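Local coordinates for protein transcriptional regulator (TetR/AcrR family) (Bacillus halodurans, PDB 5GPA) that probably acts as a DNA-binding repressor of fatty acid degradation genes, with operator binding tuned by an effector as in other TetR family regulators, at residues T78-K83 with D132-E137; S72-A77 with K85-M90. The protein carries 1 engineered substitution. One frame throughout, in Å; residues are numbered along the deposited sequence.

Interaction 1 (T78-K83 with D132-E137); sequences TDVEEK and DELLME
Lys83 and Glu137 meet with their chains nearly perpendicular above a small apolar layer of Val80 and Leu134, an example of helix packing in the all-helical C-terminal domain of a TetR-family regulator, where the first turn of helix 80-96 rests against the late part of helix 115-140. Both long side chains are extended. Glu137, with CG anti to the backbone N (chi1 -176°), reaches straight across and presents its carboxylate to the ammonium group. Lys83 NZ gives a hydrogen bond of 2.9 Å to Glu137 OE2, taken by the syn lone pair, and a weak second one to OE1, so the salt bridge straddles both oxygens. Beneath it, Val80 and Leu134 lie side by side, pointing opposite ways, with CG1 of Val80 3.7 Å from CD1 of Leu134. Leu134 CD1 also abuts the base of the lysine, 3.6 Å from Lys83 CB. Asp79 is the N-cap of helix 80-96, accepting from the backbone N of Glu82. The other methyl of Val80, CG2, lies under the carboxylate chain, 3.6 Å from Glu137 CG and 3.3 Å from Glu137 OE2.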
loop_
_atom_site.group_PDB
_atom_site.type_symbol
_atom_site.label_atom_id
_atom_site.label_comp_id
_atom_site.label_asym_id
_atom_site.label_seq_id
_atom_site.Cartn_x
_atom_site.Cartn_y
_atom_site.Cartn_z
ATOM N N THR A 78 -22.209 4.995 19.807
ATOM C CA THR A 78 -23.095 3.889 20.145
ATOM C C THR A 78 -22.904 2.659 19.245
ATOM O O THR A 78 -22.231 1.694 19.617
ATOM C CB THR A 78 -24.557 4.366 20.079
ATOM O OG1 THR A 78 -24.734 5.182 18.909
ATOM C CG2 THR A 78 -24.888 5.202 21.323
ATOM N N ASP A 79 -23.512 2.715 18.064
ATOM C CA ASP A 79 -23.408 1.661 17.067
ATOM C C ASP A 79 -21.953 1.508 16.567
ATOM O O ASP A 79 -21.200 2.484 16.463
ATOM C CB ASP A 79 -24.392 1.930 15.908
ATOM C CG ASP A 79 -24.098 1.088 14.694
ATOM O OD1 ASP A 79 -24.817 0.077 14.458
ATOM O OD2 ASP A 79 -23.155 1.467 13.981
ATOM N N VAL A 80 -21.566 0.271 16.261
ATOM C CA VAL A 80 -20.198 -0.037 15.856
ATOM C C VAL A 80 -19.958 0.325 14.393
ATOM O O VAL A 80 -18.827 0.552 13.967
ATOM C CB VAL A 80 -19.884 -1.532 16.122
ATOM C CG1 VAL A 80 -18.700 -2.057 15.310
ATOM C CG2 VAL A 80 -19.660 -1.757 17.605
ATOM N N GLU A 81 -21.022 0.405 13.608
ATOM C CA GLU A 81 -20.846 0.849 12.233
ATOM C C GLU A 81 -20.628 2.353 12.269
ATOM O O GLU A 81 -19.905 2.888 11.435
ATOM C CB GLU A 81 -22.043 0.455 11.357
ATOM C CG GLU A 81 -21.896 -0.962 10.804
ATOM C CD GLU A 81 -23.189 -1.750 10.811
ATOM O OE1 GLU A 81 -24.087 -1.430 9.994
ATOM O OE2 GLU A 81 -23.294 -2.706 11.619
ATOM N N GLU A 82 -21.194 3.043 13.260
ATOM C CA GLU A 82 -20.846 4.461 13.374
ATOM C C GLU A 82 -19.413 4.577 13.907
ATOM O O GLU A 82 -18.724 5.551 13.601
ATOM C CB GLU A 82 -21.845 5.260 14.231
ATOM C CG GLU A 82 -21.225 6.456 14.998
ATOM C CD GLU A 82 -22.223 7.259 15.845
ATOM O OE1 GLU A 82 -23.363 7.497 15.378
ATOM O OE2 GLU A 82 -21.856 7.677 16.967
ATOM N N LYS A 83 -18.944 3.565 14.634
ATOM C CA LYS A 83 -17.546 3.556 15.033
ATOM C C LYS A 83 -16.656 3.382 13.815
ATOM O O LYS A 83 -15.613 4.014 13.716
ATOM C CB LYS A 83 -17.264 2.462 16.046
ATOM C CG LYS A 83 -17.886 2.704 17.403
ATOM C CD LYS A 83 -17.383 1.691 18.411
ATOM C CE LYS A 83 -17.952 1.956 19.799
ATOM N NZ LYS A 83 -17.257 1.167 20.868
ATOM N N ASP A 132 -8.564 -4.126 14.999
ATOM C CA ASP A 132 -8.893 -5.437 15.558
ATOM C C ASP A 132 -9.946 -5.349 16.681
ATOM O O ASP A 132 -10.940 -6.084 16.674
ATOM C CB ASP A 132 -7.626 -6.115 16.090
ATOM C CG ASP A 132 -6.715 -6.658 14.974
ATOM O OD1 ASP A 132 -7.072 -6.620 13.768
ATOM O OD2 ASP A 132 -5.617 -7.139 15.311
ATOM N N GLU A 133 -9.720 -4.454 17.642
ATOM C CA GLU A 133 -10.704 -4.159 18.699
ATOM C C GLU A 133 -12.081 -3.873 18.126
ATOM O O GLU A 133 -13.077 -4.485 18.526
ATOM C CB GLU A 133 -10.256 -2.961 19.541
ATOM C CG GLU A 133 -9.310 -3.305 20.680
ATOM C CD GLU A 133 -8.547 -2.088 21.202
ATOM O OE1 GLU A 133 -7.382 -2.264 21.614
ATOM O OE2 GLU A 133 -9.095 -0.962 21.184
ATOM N N LEU A 134 -12.132 -2.950 17.171
ATOM C CA LEU A 134 -13.383 -2.603 16.496
ATOM C C LEU A 134 -14.063 -3.812 15.834
ATOM O O LEU A 134 -15.287 -3.995 15.913
ATOM C CB LEU A 134 -13.119 -1.525 15.445
ATOM C CG LEU A 134 -14.381 -1.089 14.719
ATOM C CD1 LEU A 134 -15.364 -0.564 15.755
ATOM C CD2 LEU A 134 -14.085 -0.039 13.677
ATOM N N LEU A 135 -13.268 -4.643 15.181
ATOM C CA LEU A 135 -13.806 -5.796 14.486
ATOM C C LEU A 135 -14.317 -6.848 15.485
ATOM O O LEU A 135 -15.371 -7.441 15.282
ATOM C CB LEU A 135 -12.744 -6.392 13.552
ATOM C CG LEU A 135 -12.426 -5.528 12.319
ATOM C CD1 LEU A 135 -11.143 -5.983 11.627
ATOM C CD2 LEU A 135 -13.591 -5.555 11.337
ATOM N N MET A 136 -13.564 -7.071 16.556
ATOM C CA MET A 136 -13.976 -8.015 17.583
ATOM C C MET A 136 -15.311 -7.576 18.200
ATOM O O MET A 136 -16.233 -8.386 18.359
ATOM C CB MET A 136 -12.904 -8.146 18.672
ATOM C CG MET A 136 -11.571 -8.725 18.221
ATOM S SD MET A 136 -11.686 -10.211 17.193
ATOM C CE MET A 136 -12.534 -11.350 18.300
ATOM N N GLU A 137 -15.410 -6.289 18.531
ATOM C CA GLU A 137 -16.637 -5.720 19.085
ATOM C C GLU A 137 -17.840 -5.940 18.178
ATOM O O GLU A 137 -18.867 -6.469 18.614
ATOM C CB GLU A 137 -16.464 -4.225 19.351
ATOM C CG GLU A 137 -17.684 -3.588 20.015
ATOM C CD GLU A 137 -17.459 -2.141 20.398
ATOM O OE1 GLU A 137 -16.290 -1.706 20.467
ATOM O OE2 GLU A 137 -18.457 -1.433 20.638
#

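Interaction 2 (S72-A77 with K85-M90); sequences SQMNEA and KILVNM
Ile86 turns CG2 anti to its own backbone N and CG1 anti to its carbonyl carbon (chi1 -75°), which spreads its two arms over different parts of the facing chain, around Gln73 and Ala77. Ile86 CG2 settles 3.6 Å from Gln73 CB, while Ile86 CD1, at the end of the longer arm, lies 3.6 Å from the CB of Ala77 and 3.3 Å from the backbone O of Gln73. The isoleucine is thus set against the last turn of helix 51-75 and the chain that leaves it. Met74 passes alongside Ile86, pointing the other way, and its S-methyl goes on to Leu87: Met74 CE lies 3.7 Å from Leu87 CB, the two side chains slanting across each other. This is the packing of a helical hairpin: helix 51-75 ends, a short connection follows, and helix 80-96 turns back against it within the C-terminal domain of the TetR fold. Among CA pairs across the two segments, Met74 and Ile86 lie nearest, 6.4 Å apart. Leu130 of helix 115-140 also packs on Met74, and Tyr127 and Leu131 of that helix on Leu87, so the inner side of the hairpin continues into a third helix. Farther along, the side chains of Gln73 and Met90 run almost square to one another. Both chains bend at chi2 (-62° in Gln73, -60° in Met90), and it is the aliphatic part of the glutamine that meets the thioether, Gln73 CG standing 3.8 Å from Met90 SD.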
loop_
_atom_site.group_PDB
_atom_site.type_symbol
_atom_site.label_atom_id
_atom_site.label_comp_id
_atom_site.label_asym_id
_atom_site.label_seq_id
_atom_site.Cartn_x
_atom_site.Cartn_y
_atom_site.Cartn_z
ATOM N N SER A 72 -10.619 8.073 20.850
ATOM C CA SER A 72 -11.463 8.958 21.643
ATOM C C SER A 72 -12.822 9.161 20.985
ATOM O O SER A 72 -13.860 8.971 21.624
ATOM C CB SER A 72 -10.775 10.308 21.858
ATOM O OG SER A 72 -11.706 11.288 22.287
ATOM N N GLN A 73 -12.813 9.540 19.711
ATOM C CA GLN A 73 -14.048 9.811 18.999
ATOM C C GLN A 73 -14.941 8.575 18.955
ATOM O O GLN A 73 -16.161 8.682 18.847
ATOM C CB GLN A 73 -13.748 10.296 17.589
ATOM C CG GLN A 73 -13.071 11.643 17.513
ATOM C CD GLN A 73 -13.934 12.743 18.089
ATOM O OE1 GLN A 73 -13.600 13.348 19.107
ATOM N NE2 GLN A 73 -15.070 12.992 17.447
ATOM N N MET A 74 -14.318 7.402 19.053
ATOM C CA MET A 74 -15.033 6.133 19.014
ATOM C C MET A 74 -15.819 5.798 20.282
ATOM O O MET A 74 -16.957 5.339 20.196
ATOM C CB MET A 74 -14.057 4.991 18.726
ATOM C CG MET A 74 -13.707 4.859 17.255
ATOM S SD MET A 74 -12.672 3.416 16.923
ATOM C CE MET A 74 -13.504 2.825 15.470
ATOM N N ASN A 75 -15.224 5.995 21.456
ATOM C CA ASN A 75 -15.909 5.579 22.687
ATOM C C ASN A 75 -17.019 6.515 23.122
ATOM O O ASN A 75 -17.792 6.190 24.024
ATOM C CB ASN A 75 -14.923 5.394 23.846
ATOM C CG ASN A 75 -13.692 4.609 23.442
ATOM O OD1 ASN A 75 -12.584 5.143 23.392
ATOM N ND2 ASN A 75 -13.889 3.338 23.117
ATOM N N GLU A 76 -17.098 7.670 22.477
ATOM C CA GLU A 76 -18.263 8.523 22.605
ATOM C C GLU A 76 -19.175 8.265 21.415
ATOM O O GLU A 76 -19.516 9.176 20.662
ATOM C CB GLU A 76 -17.860 9.996 22.689
ATOM C CG GLU A 76 -17.158 10.367 23.998
ATOM C CD GLU A 76 -18.126 10.844 25.074
ATOM O OE1 GLU A 76 -19.356 10.742 24.866
ATOM O OE2 GLU A 76 -17.656 11.320 26.130
ATOM N N ALA A 77 -19.544 7.000 21.244
ATOM C CA ALA A 77 -20.436 6.588 20.169
ATOM C C ALA A 77 -21.160 5.311 20.554
ATOM O O ALA A 77 -20.761 4.614 21.488
ATOM C CB ALA A 77 -19.671 6.392 18.875
ATOM N N LYS A 85 -17.499 4.316 10.801
ATOM C CA LYS A 85 -17.601 5.582 10.093
ATOM C C LYS A 85 -16.662 6.591 10.724
ATOM O O LYS A 85 -15.970 7.324 10.027
ATOM C CB LYS A 85 -19.036 6.123 10.090
ATOM C CG LYS A 85 -19.184 7.380 9.232
ATOM C CD LYS A 85 -20.568 8.045 9.345
ATOM C CE LYS A 85 -21.684 7.216 8.709
ATOM N NZ LYS A 85 -23.023 7.888 8.832
ATOM N N ILE A 86 -16.624 6.606 12.048
ATOM C CA ILE A 86 -15.736 7.507 12.774
ATOM C C ILE A 86 -14.278 7.221 12.451
ATOM O O ILE A 86 -13.497 8.140 12.190
ATOM C CB ILE A 86 -15.945 7.395 14.296
ATOM C CG1 ILE A 86 -17.238 8.105 14.708
ATOM C CG2 ILE A 86 -14.781 8.005 15.050
ATOM C CD1 ILE A 86 -17.701 7.722 16.108
ATOM N N LEU A 87 -13.905 5.943 12.475
ATOM C CA LEU A 87 -12.544 5.579 12.103
ATOM C C LEU A 87 -12.220 6.074 10.694
ATOM O O LEU A 87 -11.185 6.703 10.487
ATOM C CB LEU A 87 -12.334 4.069 12.198
ATOM C CG LEU A 87 -10.895 3.629 11.903
ATOM C CD1 LEU A 87 -10.404 2.717 13.004
ATOM C CD2 LEU A 87 -10.845 2.939 10.538
ATOM N N VAL A 88 -13.095 5.793 9.727
ATOM C CA VAL A 88 -12.815 6.192 8.357
ATOM C C VAL A 88 -12.710 7.732 8.232
ATOM O O VAL A 88 -11.806 8.223 7.622
ATOM C CB VAL A 88 -13.893 5.649 7.374
ATOM C CG1 VAL A 88 -13.648 6.211 5.995
ATOM C CG2 VAL A 88 -13.910 4.113 7.319
ATOM N N ASN A 89 -13.657 8.494 8.769
ATOM C CA ASN A 89 -13.570 9.950 8.788
ATOM C C ASN A 89 -12.468 10.468 9.640
ATOM O O ASN A 89 -11.850 11.441 9.144
ATOM C CB ASN A 89 -14.974 10.488 9.127
ATOM C CG ASN A 89 -15.043 11.963 9.532
ATOM O OD1 ASN A 89 -14.379 12.823 8.968
ATOM N ND2 ASN A 89 -16.053 12.278 10.326
ATOM N N MET A 90 -12.122 9.868 10.789
ATOM C CA MET A 90 -10.959 10.439 11.464
ATOM C C MET A 90 -9.630 10.185 10.677
ATOM O O MET A 90 -8.690 11.001 10.705
ATOM C CB MET A 90 -10.864 9.911 12.882
ATOM C CG MET A 90 -11.928 10.439 13.859
ATOM S SD MET A 90 -11.827 12.235 14.018
ATOM C CE MET A 90 -10.153 12.367 14.704
#

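Helix 80-96 serves both contacts: its first turn faces helix 115-140 in interaction 1, and the next turns face helix 51-75 in interaction 2, so three helices converge with the two centres about 9 Å apart. Each contact is only partly buried, but the chemistry differs. Interaction 1 joins an apolar layer to a charged pair on partly exposed residues, whereas interaction 2 relies on van der Waals packing that grades from buried Met74 and Leu87 to exposed Gln73. Met74 stitches them together, its CE lying 3.4 Å from Leu134 CD2. One contact closes a sequence-local hairpin; the other brings in a helix from much later in the chain.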